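Local coordinates for protein protease Do-like 8, chloroplastic (Arabidopsis thaliana, PDB 4IC6) that probably works as a serine endopeptidase of the Deg/HtrA type in chloroplast thylakoids, with a trypsin-like protease domain followed by a PDZ domain, at residues A[175-180]-A[191-196]; A[182-187]-A[219-224]; A[112-117]-A[132-137]. The protein carries 1 engineered substitution. All coordinates share one frame; numbering follows the deposited sequence.

Contact 1. Residues A[175-180]-A[191-196]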
loop_
_atom_site.group_PDB
_atom_site.type_symbol
_atom_site.label_atom_id
_atom_site.label_comp_id
_atom_site.label_asym_id
_atom_site.label_seq_id
_atom_site.Cartn_x
_atom_site.Cartn_y
_atom_site.Cartn_z
ATOM N N SER A 175 -15.250 16.475 -20.215
ATOM C CA SER A 175 -15.686 15.096 -19.964
ATOM C C SER A 175 -16.999 15.066 -19.203
ATOM O O SER A 175 -17.777 14.131 -19.332
ATOM C CB SER A 175 -14.627 14.361 -19.131
ATOM O OG SER A 175 -15.135 13.132 -18.618
ATOM N N GLY A 176 -17.248 16.107 -18.422
ATOM C CA GLY A 176 -18.460 16.175 -17.618
ATOM C C GLY A 176 -18.676 17.573 -17.075
ATOM O O GLY A 176 -17.746 18.388 -17.023
ATOM N N LEU A 177 -19.904 17.880 -16.684
ATOM C CA LEU A 177 -20.183 19.228 -16.221
ATOM C C LEU A 177 -20.886 19.136 -14.889
ATOM O O LEU A 177 -21.518 18.124 -14.583
ATOM C CB LEU A 177 -21.046 19.981 -17.243
ATOM C CG LEU A 177 -20.471 20.947 -18.284
ATOM C CD1 LEU A 177 -18.949 21.139 -18.201
ATOM C CD2 LEU A 177 -20.942 20.598 -19.699
ATOM N N ASN A 178 -20.760 20.189 -14.091
ATOM C CA ASN A 178 -21.438 20.264 -12.806
ATOM C C ASN A 178 -21.098 19.087 -11.883
ATOM O O ASN A 178 -21.979 18.516 -11.246
ATOM C CB ASN A 178 -22.955 20.386 -13.023
ATOM C CG ASN A 178 -23.340 21.649 -13.811
ATOM O OD1 ASN A 178 -22.940 22.771 -13.462
ATOM N ND2 ASN A 178 -24.107 21.466 -14.885
ATOM N N ARG A 179 -19.811 18.751 -11.795
ATOM C CA ARG A 179 -19.342 17.627 -10.980
ATOM C C ARG A 179 -18.624 18.116 -9.730
ATOM O O ARG A 179 -17.959 19.157 -9.760
ATOM C CB ARG A 179 -18.384 16.752 -11.817
ATOM C CG ARG A 179 -19.084 15.669 -12.657
ATOM C CD ARG A 179 -19.153 14.323 -11.873
ATOM N NE ARG A 179 -19.697 13.201 -12.649
ATOM C CZ ARG A 179 -20.791 13.317 -13.393
ATOM N NH1 ARG A 179 -21.409 14.488 -13.449
ATOM N NH2 ARG A 179 -21.278 12.281 -14.071
ATOM N N ASP A 180 -18.733 17.375 -8.632
ATOM C CA ASP A 180 -18.044 17.795 -7.406
ATOM C C ASP A 180 -16.530 17.691 -7.540
ATOM O O ASP A 180 -16.009 16.697 -8.051
ATOM C CB ASP A 180 -18.500 16.973 -6.203
ATOM C CG ASP A 180 -19.927 17.274 -5.804
ATOM O OD1 ASP A 180 -20.439 18.332 -6.232
ATOM O OD2 ASP A 180 -20.524 16.453 -5.075
ATOM N N GLY A 191 -20.408 22.160 -8.872
ATOM C CA GLY A 191 -20.498 22.871 -10.138
ATOM C C GLY A 191 -19.219 22.845 -10.964
ATOM O O GLY A 191 -19.034 23.638 -11.904
ATOM N N GLY A 192 -18.336 21.909 -10.656
ATOM C CA GLY A 192 -17.063 21.857 -11.363
ATOM C C GLY A 192 -17.099 21.273 -12.765
ATOM O O GLY A 192 -18.045 20.579 -13.163
ATOM N N ILE A 193 -16.044 21.550 -13.527
ATOM C CA ILE A 193 -15.881 20.966 -14.843
ATOM C C ILE A 193 -15.016 19.719 -14.725
ATOM O O ILE A 193 -13.992 19.736 -14.041
ATOM C CB ILE A 193 -15.156 21.938 -15.785
ATOM C CG1 ILE A 193 -16.000 23.197 -16.013
ATOM C CG2 ILE A 193 -14.791 21.255 -17.105
ATOM C CD1 ILE A 193 -15.173 24.360 -16.640
ATOM N N GLN A 194 -15.427 18.638 -15.387
ATOM C CA GLN A 194 -14.562 17.461 -15.504
ATOM C C GLN A 194 -13.915 17.414 -16.890
ATOM O O GLN A 194 -14.583 17.601 -17.904
ATOM C CB GLN A 194 -15.343 16.157 -15.238
ATOM C CG GLN A 194 -14.458 14.922 -15.127
ATOM C CD GLN A 194 -15.284 13.670 -14.822
ATOM O OE1 GLN A 194 -15.621 13.406 -13.669
ATOM N NE2 GLN A 194 -15.617 12.910 -15.855
ATOM N N THR A 195 -12.619 17.126 -16.948
ATOM C CA THR A 195 -11.946 16.996 -18.249
ATOM C C THR A 195 -11.107 15.732 -18.234
ATOM O O THR A 195 -10.753 15.247 -17.161
ATOM C CB THR A 195 -11.003 18.210 -18.525
ATOM O OG1 THR A 195 -10.293 18.013 -19.758
ATOM C CG2 THR A 195 -10.004 18.348 -17.409
ATOM N N ASP A 196 -10.813 15.183 -19.411
ATOM C CA ASP A 196 -9.860 14.089 -19.475
ATOM C C ASP A 196 -8.452 14.546 -19.875
ATOM O O ASP A 196 -7.575 13.710 -20.080
ATOM C CB ASP A 196 -10.370 12.858 -20.275
ATOM C CG ASP A 196 -10.430 13.074 -21.786
ATOM O OD1 ASP A 196 -10.092 14.176 -22.283
ATOM O OD2 ASP A 196 -10.826 12.094 -22.514
HETATM O O HOH W 1 -21.490 19.391 -8.443
HETATM O O HOH W 2 -19.557 22.874 -14.842
#
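Gln194 and Ser175 are brought together by matching first torsions: CG of Gln194 stands opposite its backbone N (chi1 -171°), with an extended chain beyond, and OG of Ser175 is turned likewise (chi1 167°). The Gln194 amide then donates from NE2 to Ser175 OG at 2.8 Å, with the hydroxyl in the amide plane. In the backbone, Gln194 O accepts from Ser175 N (2.7 Å) and from Gly176 N (3.1 Å), both on the same face of its carbonyl. Gln194 N returns a bond to Gly176 O at 2.8 Å. Ser175 and Gly176 both face Gln194, a classic beta bulge. At the corner Asn178, in the left-handed conformation (phi 57°), and Arg179 both face Gly192, a G1 bulge; Arg179 N and Gly192 O bond at 2.9 Å. A side chain on Gly192 would run into Arg179 O. Leu177 CD1 lies 4.2 Å from Ile193 CG1. Water 1 bridges Gly191 N and Asp180 OD1, and water 2 bridges Asn178 N and Gly191 O. Arg179 runs past the Gln194 amide, their planes steeply turned, to a salt bridge with Asp166 of the second subunit; Ser175 OG also bonds Leu169 O there. The buried hydroxyl thus has two partners, joining a bulged antiparallel strand pair of the second barrel to the assembly interface through polar bonds.

Contact 2. Residues A[182-187]-A[219-224]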
loop_
_atom_site.group_PDB
_atom_site.type_symbol
_atom_site.label_atom_id
_atom_site.label_comp_id
_atom_site.label_asym_id
_atom_site.label_seq_id
_atom_site.Cartn_x
_atom_site.Cartn_y
_atom_site.Cartn_z
ATOM N N PHE A 182 -13.222 17.295 -5.487
ATOM C CA PHE A 182 -12.736 16.956 -4.152
ATOM C C PHE A 182 -11.366 17.566 -3.926
ATOM O O PHE A 182 -10.339 16.878 -3.894
ATOM C CB PHE A 182 -12.776 15.442 -3.950
ATOM C CG PHE A 182 -14.164 14.888 -4.052
ATOM C CD1 PHE A 182 -15.129 15.248 -3.125
ATOM C CD2 PHE A 182 -14.517 14.041 -5.090
ATOM C CE1 PHE A 182 -16.433 14.756 -3.226
ATOM C CE2 PHE A 182 -15.812 13.547 -5.200
ATOM C CZ PHE A 182 -16.770 13.902 -4.263
ATOM N N SER A 183 -11.392 18.884 -3.763
ATOM C CA SER A 183 -10.202 19.717 -3.769
ATOM C C SER A 183 -9.226 19.299 -2.693
ATOM O O SER A 183 -9.625 18.876 -1.619
ATOM C CB SER A 183 -10.597 21.186 -3.535
ATOM O OG SER A 183 -9.462 21.964 -3.189
ATOM N N GLN A 184 -7.938 19.460 -2.960
ATOM C CA GLN A 184 -6.952 19.134 -1.951
ATOM C C GLN A 184 -7.010 20.122 -0.784
ATOM O O GLN A 184 -6.272 19.999 0.192
ATOM C CB GLN A 184 -5.561 19.034 -2.573
ATOM C CG GLN A 184 -5.443 17.860 -3.546
ATOM C CD GLN A 184 -4.009 17.625 -3.985
ATOM O OE1 GLN A 184 -3.091 18.332 -3.550
ATOM N NE2 GLN A 184 -3.805 16.640 -4.850
ATOM N N THR A 185 -7.915 21.087 -0.881
ATOM C CA THR A 185 -8.251 21.944 0.260
ATOM C C THR A 185 -8.926 21.159 1.388
ATOM O O THR A 185 -8.925 21.578 2.558
ATOM C CB THR A 185 -9.199 23.073 -0.201
ATOM O OG1 THR A 185 -8.428 24.219 -0.584
ATOM C CG2 THR A 185 -10.135 23.469 0.909
ATOM N N GLY A 186 -9.507 20.019 1.039
ATOM C CA GLY A 186 -10.321 19.260 1.978
ATOM C C GLY A 186 -11.810 19.582 1.861
ATOM O O GLY A 186 -12.638 19.008 2.566
ATOM N N VAL A 187 -12.152 20.509 0.974
ATOM C CA VAL A 187 -13.516 21.013 0.864
ATOM C C VAL A 187 -14.030 20.778 -0.540
ATOM O O VAL A 187 -13.420 21.248 -1.500
ATOM C CB VAL A 187 -13.553 22.526 1.117
ATOM C CG1 VAL A 187 -14.969 23.073 0.906
ATOM C CG2 VAL A 187 -13.050 22.832 2.523
ATOM N N ASN A 219 -7.579 24.876 -13.350
ATOM C CA ASN A 219 -7.131 23.513 -13.020
ATOM C C ASN A 219 -6.983 23.331 -11.509
ATOM O O ASN A 219 -6.236 24.070 -10.844
ATOM C CB ASN A 219 -5.785 23.196 -13.702
ATOM C CG ASN A 219 -5.756 23.588 -15.164
ATOM O OD1 ASN A 219 -6.742 23.444 -15.865
ATOM N ND2 ASN A 219 -4.611 24.089 -15.629
ATOM N N THR A 220 -7.662 22.327 -10.961
ATOM C CA THR A 220 -7.701 22.195 -9.518
ATOM C C THR A 220 -7.331 20.811 -9.008
ATOM O O THR A 220 -7.990 19.817 -9.331
ATOM C CB THR A 220 -9.080 22.654 -8.982
ATOM O OG1 THR A 220 -9.291 24.016 -9.395
ATOM C CG2 THR A 220 -9.154 22.532 -7.466
ATOM N N ALA A 221 -6.284 20.759 -8.179
ATOM C CA ALA A 221 -5.805 19.495 -7.640
ATOM C C ALA A 221 -6.862 18.882 -6.718
ATOM O O ALA A 221 -7.536 19.596 -5.974
ATOM C CB ALA A 221 -4.510 19.700 -6.885
ATOM N N ILE A 222 -7.006 17.558 -6.766
ATOM C CA ILE A 222 -8.008 16.871 -5.943
ATOM C C ILE A 222 -7.395 15.712 -5.165
ATOM O O ILE A 222 -6.267 15.302 -5.428
ATOM C CB ILE A 222 -9.146 16.269 -6.788
ATOM C CG1 ILE A 222 -8.563 15.302 -7.810
ATOM C CG2 ILE A 222 -9.979 17.352 -7.476
ATOM C CD1 ILE A 222 -9.593 14.304 -8.362
ATOM N N PHE A 223 -8.148 15.193 -4.201
ATOM C CA PHE A 223 -7.841 13.902 -3.585
ATOM C C PHE A 223 -8.970 12.930 -3.972
ATOM O O PHE A 223 -10.137 13.292 -3.867
ATOM C CB PHE A 223 -7.822 14.039 -2.066
ATOM C CG PHE A 223 -6.591 14.729 -1.516
ATOM C CD1 PHE A 223 -5.327 14.453 -2.022
ATOM C CD2 PHE A 223 -6.705 15.644 -0.474
ATOM C CE1 PHE A 223 -4.193 15.083 -1.495
ATOM C CE2 PHE A 223 -5.580 16.281 0.048
ATOM C CZ PHE A 223 -4.328 15.998 -0.466
ATOM N N THR A 224 -8.643 11.712 -4.412
ATOM C CA THR A 224 -9.693 10.692 -4.622
ATOM C C THR A 224 -9.845 9.804 -3.389
ATOM O O THR A 224 -8.959 9.770 -2.539
ATOM C CB THR A 224 -9.425 9.803 -5.855
ATOM O OG1 THR A 224 -8.153 9.169 -5.712
ATOM C CG2 THR A 224 -9.418 10.638 -7.123
#
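Phe182 and Phe223 join the two loops by backbone: Phe223 N donates to Phe182 O at 2.8 Å. One step on, Gln184 N reaches Ala221 O at 3.0 Å, and Ser183 CA lies 3.5 Å from Ala221 O in a CA-H...O contact. These bonds flank a single bridge between Ser183 and Ile222. Within its own loop, Gly186 N bonds back to Ser183 O, closing a type I turn whose last residue has the positive phi that suits glycine.

Among side-chain bonds, Gln184 NE2 donates to Ile222 O at 2.9 Å with an N-H...O angle of 165°; the oxygen lies in the amide plane, yet the nitrogen approaches from above the carbonyl.

Stacking involves the same glutamine. Gln184 CG stands opposite its carbonyl carbon, beside the backbone N (chi1 -66°), and the extended chain beyond carries the amide across the Phe223 ring. Gln184 CG sits over the centre of that ring, 3.6 Å from the centroid and 7° off the normal, a CH-pi contact, and the amide continues nearly parallel to the ring, with Gln184 CD 3.6 Å from Phe223 CE1. The other surface of the amide meets a methyl: Gln184 CD is 3.6 Å from Ala221 CB. With an alanine here, Ile222 O would probably lose its amide donor, and the Phe223 ring the CG and amide stacked on its face.

Gln184 also touches His83, and Ser183 OG bonds Asp126 OD2, two members of the predicted charge relay. The turn links strands 179-182 and 188-189, while 219-224 leaves strand 215-219 of the second barrel, with Ile222 packed on Phe234 of strand 233-237 and on Ile181 of strand 179-182.

Contact 3. Residues A[112-117]-A[132-137]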
loop_
_atom_site.group_PDB
_atom_site.type_symbol
_atom_site.label_atom_id
_atom_site.label_comp_id
_atom_site.label_asym_id
_atom_site.label_seq_id
_atom_site.Cartn_x
_atom_site.Cartn_y
_atom_site.Cartn_z
ATOM N N LYS A 112 10.548 36.726 -14.939
ATOM C CA LYS A 112 10.954 37.732 -13.967
ATOM C C LYS A 112 10.200 37.528 -12.645
ATOM O O LYS A 112 9.042 37.103 -12.645
ATOM C CB LYS A 112 10.693 39.132 -14.529
ATOM C CG LYS A 112 11.914 39.811 -15.186
ATOM C CD LYS A 112 12.041 39.524 -16.689
ATOM C CE LYS A 112 13.137 40.400 -17.315
ATOM N NZ LYS A 112 13.572 39.963 -18.679
ATOM N N ASN A 113 10.845 37.845 -11.523
ATOM C CA ASN A 113 10.304 37.523 -10.196
ATOM C C ASN A 113 9.645 38.709 -9.468
ATOM O O ASN A 113 10.164 39.826 -9.492
ATOM C CB ASN A 113 11.412 36.922 -9.322
ATOM C CG ASN A 113 10.898 36.386 -8.001
ATOM O OD1 ASN A 113 10.150 35.407 -7.961
ATOM N ND2 ASN A 113 11.325 37.007 -6.904
ATOM N N PHE A 114 8.505 38.462 -8.818
ATOM C CA PHE A 114 7.769 39.505 -8.088
ATOM C C PHE A 114 7.217 39.015 -6.764
ATOM O O PHE A 114 6.833 37.856 -6.634
ATOM C CB PHE A 114 6.598 40.030 -8.922
ATOM C CG PHE A 114 7.019 40.688 -10.190
ATOM C CD1 PHE A 114 7.409 42.017 -10.190
ATOM C CD2 PHE A 114 7.065 39.975 -11.376
ATOM C CE1 PHE A 114 7.818 42.636 -11.355
ATOM C CE2 PHE A 114 7.476 40.587 -12.548
ATOM C CZ PHE A 114 7.854 41.923 -12.535
ATOM N N GLU A 115 7.163 39.903 -5.782
ATOM C CA GLU A 115 6.488 39.599 -4.536
ATOM C C GLU A 115 4.998 39.495 -4.806
ATOM O O GLU A 115 4.432 40.348 -5.493
ATOM C CB GLU A 115 6.718 40.714 -3.519
ATOM C CG GLU A 115 8.092 40.738 -2.936
ATOM C CD GLU A 115 8.203 41.780 -1.847
ATOM O OE1 GLU A 115 7.537 42.832 -1.979
ATOM O OE2 GLU A 115 8.925 41.534 -0.859
ATOM N N GLY A 116 4.365 38.452 -4.275
ATOM C CA GLY A 116 2.923 38.304 -4.371
ATOM C C GLY A 116 2.255 38.619 -3.042
ATOM O O GLY A 116 2.360 37.849 -2.084
ATOM N N LYS A 117 1.563 39.753 -2.973
ATOM C CA LYS A 117 0.889 40.136 -1.735
ATOM C C LYS A 117 -0.518 39.588 -1.742
ATOM O O LYS A 117 -1.182 39.586 -2.784
ATOM C CB LYS A 117 0.867 41.658 -1.572
ATOM C CG LYS A 117 2.260 42.267 -1.567
ATOM C CD LYS A 117 2.248 43.738 -1.179
ATOM C CE LYS A 117 3.671 44.227 -0.863
ATOM N NZ LYS A 117 3.744 45.710 -0.679
ATOM N N VAL A 132 0.608 41.701 -7.600
ATOM C CA VAL A 132 2.001 41.868 -8.008
ATOM C C VAL A 132 2.226 43.314 -8.442
ATOM O O VAL A 132 1.347 43.926 -9.041
ATOM C CB VAL A 132 2.305 40.893 -9.184
ATOM C CG1 VAL A 132 3.177 41.531 -10.223
ATOM C CG2 VAL A 132 2.905 39.586 -8.672
ATOM N N ASP A 133 3.389 43.874 -8.134
ATOM C CA ASP A 133 3.712 45.237 -8.559
ATOM C C ASP A 133 4.607 45.199 -9.811
ATOM O O ASP A 133 5.823 45.037 -9.709
ATOM C CB ASP A 133 4.386 46.001 -7.410
ATOM C CG ASP A 133 4.758 47.423 -7.785
ATOM O OD1 ASP A 133 4.262 47.914 -8.825
ATOM O OD2 ASP A 133 5.546 48.055 -7.038
ATOM N N ALA A 134 4.003 45.332 -10.993
ATOM C CA ALA A 134 4.725 45.117 -12.251
ATOM C C ALA A 134 4.322 46.104 -13.346
ATOM O O ALA A 134 3.223 46.658 -13.308
ATOM C CB ALA A 134 4.512 43.683 -12.733
ATOM N N PRO A 135 5.202 46.311 -14.342
ATOM C CA PRO A 135 4.842 47.198 -15.456
ATOM C C PRO A 135 3.663 46.629 -16.245
ATOM O O PRO A 135 3.737 45.484 -16.692
ATOM C CB PRO A 135 6.112 47.211 -16.323
ATOM C CG PRO A 135 7.222 46.826 -15.383
ATOM C CD PRO A 135 6.593 45.832 -14.440
ATOM N N GLU A 136 2.596 47.409 -16.416
ATOM C CA GLU A 136 1.421 46.934 -17.147
ATOM C C GLU A 136 1.822 46.343 -18.498
ATOM O O GLU A 136 1.107 45.523 -19.075
ATOM C CB GLU A 136 0.413 48.060 -17.329
ATOM N N THR A 137 2.985 46.767 -18.981
ATOM C CA THR A 137 3.538 46.306 -20.243
ATOM C C THR A 137 3.998 44.860 -20.121
ATOM O O THR A 137 4.139 44.153 -21.118
ATOM C CB THR A 137 4.726 47.191 -20.657
ATOM O OG1 THR A 137 5.958 46.564 -20.279
ATOM C CG2 THR A 137 4.622 48.544 -19.967
HETATM O O HOH W 3 5.404 42.716 -6.875
#
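Phe114 meets the chain leaving strand 127-131 through both its ring and its CB. Ala134 CB lies over one face of the Phe114 ring, displaced toward the rim on the CE1 and CZ side: it is 4.0 Å from the ring centroid and 3.7 Å from Phe114 CE1, a CH-pi contact. Val132 takes the root of the side chain, with Val132 CG2 3.7 Å from Phe114 CB and Val132 CG1 3.9 Å from Phe114 CG, and the two side chains cross at about a right angle. Between these apolar touches, Asp133 O comes obliquely to the ring, 3.4 Å from Phe114 CD1.

The ring lies against the loop because Phe114 CG stands opposite its own carbonyl carbon (chi1 -63°), beside the backbone N, and its CB already points toward 132-137. Val132 CG2 also rests on the strand backbone beyond Phe114, 3.6 Å from Glu115 O. Water 3 donates a hydrogen bond to Glu115 O (2.9 Å) and accepts one from Asp133 N, and so spans the strand and the loop where their backbones are no longer directly paired.

Further out, strand 111-122 is fixed on one side by backbone bonds from Phe114 to Val102 and from Gly116 to Val99 and Gly100 of strand 98-105. On the other side Lys117 is bonded to Lys131, just ahead of the loop. Phe114 also packs on Leu138, Ala134 on Leu139 and Val132 on Val102.

The chemistry is therefore that of the place in the first barrel where the chain leaves strand 127-131 and its pairing with 111-122 gives way to one aromatic ring, two small aliphatic side chains and a bridging water: plain packing, away from the annotated catalytic positions.

All three contacts belong to the serine protease region, but they divide between its two barrels. Contacts 1 and 2 almost adjoin along the chain, their centres about 13 Å apart; the excursion that leaves the second barrel at the corner of contact 1 has its tip in the turn of contact 2 before the chain returns to 191-196. That turn touches His83 and Asp126, whereas contact 1 meets the second subunit through Ser175, Arg179 and Asp196. The third predicted catalytic position is Ala204, an engineered substitution, its side chain about 12 Å from that of Thr195. Contact 3, in the first barrel, is remote: its nearest atoms are about 17 Å from contact 2 and 25 Å from contact 1.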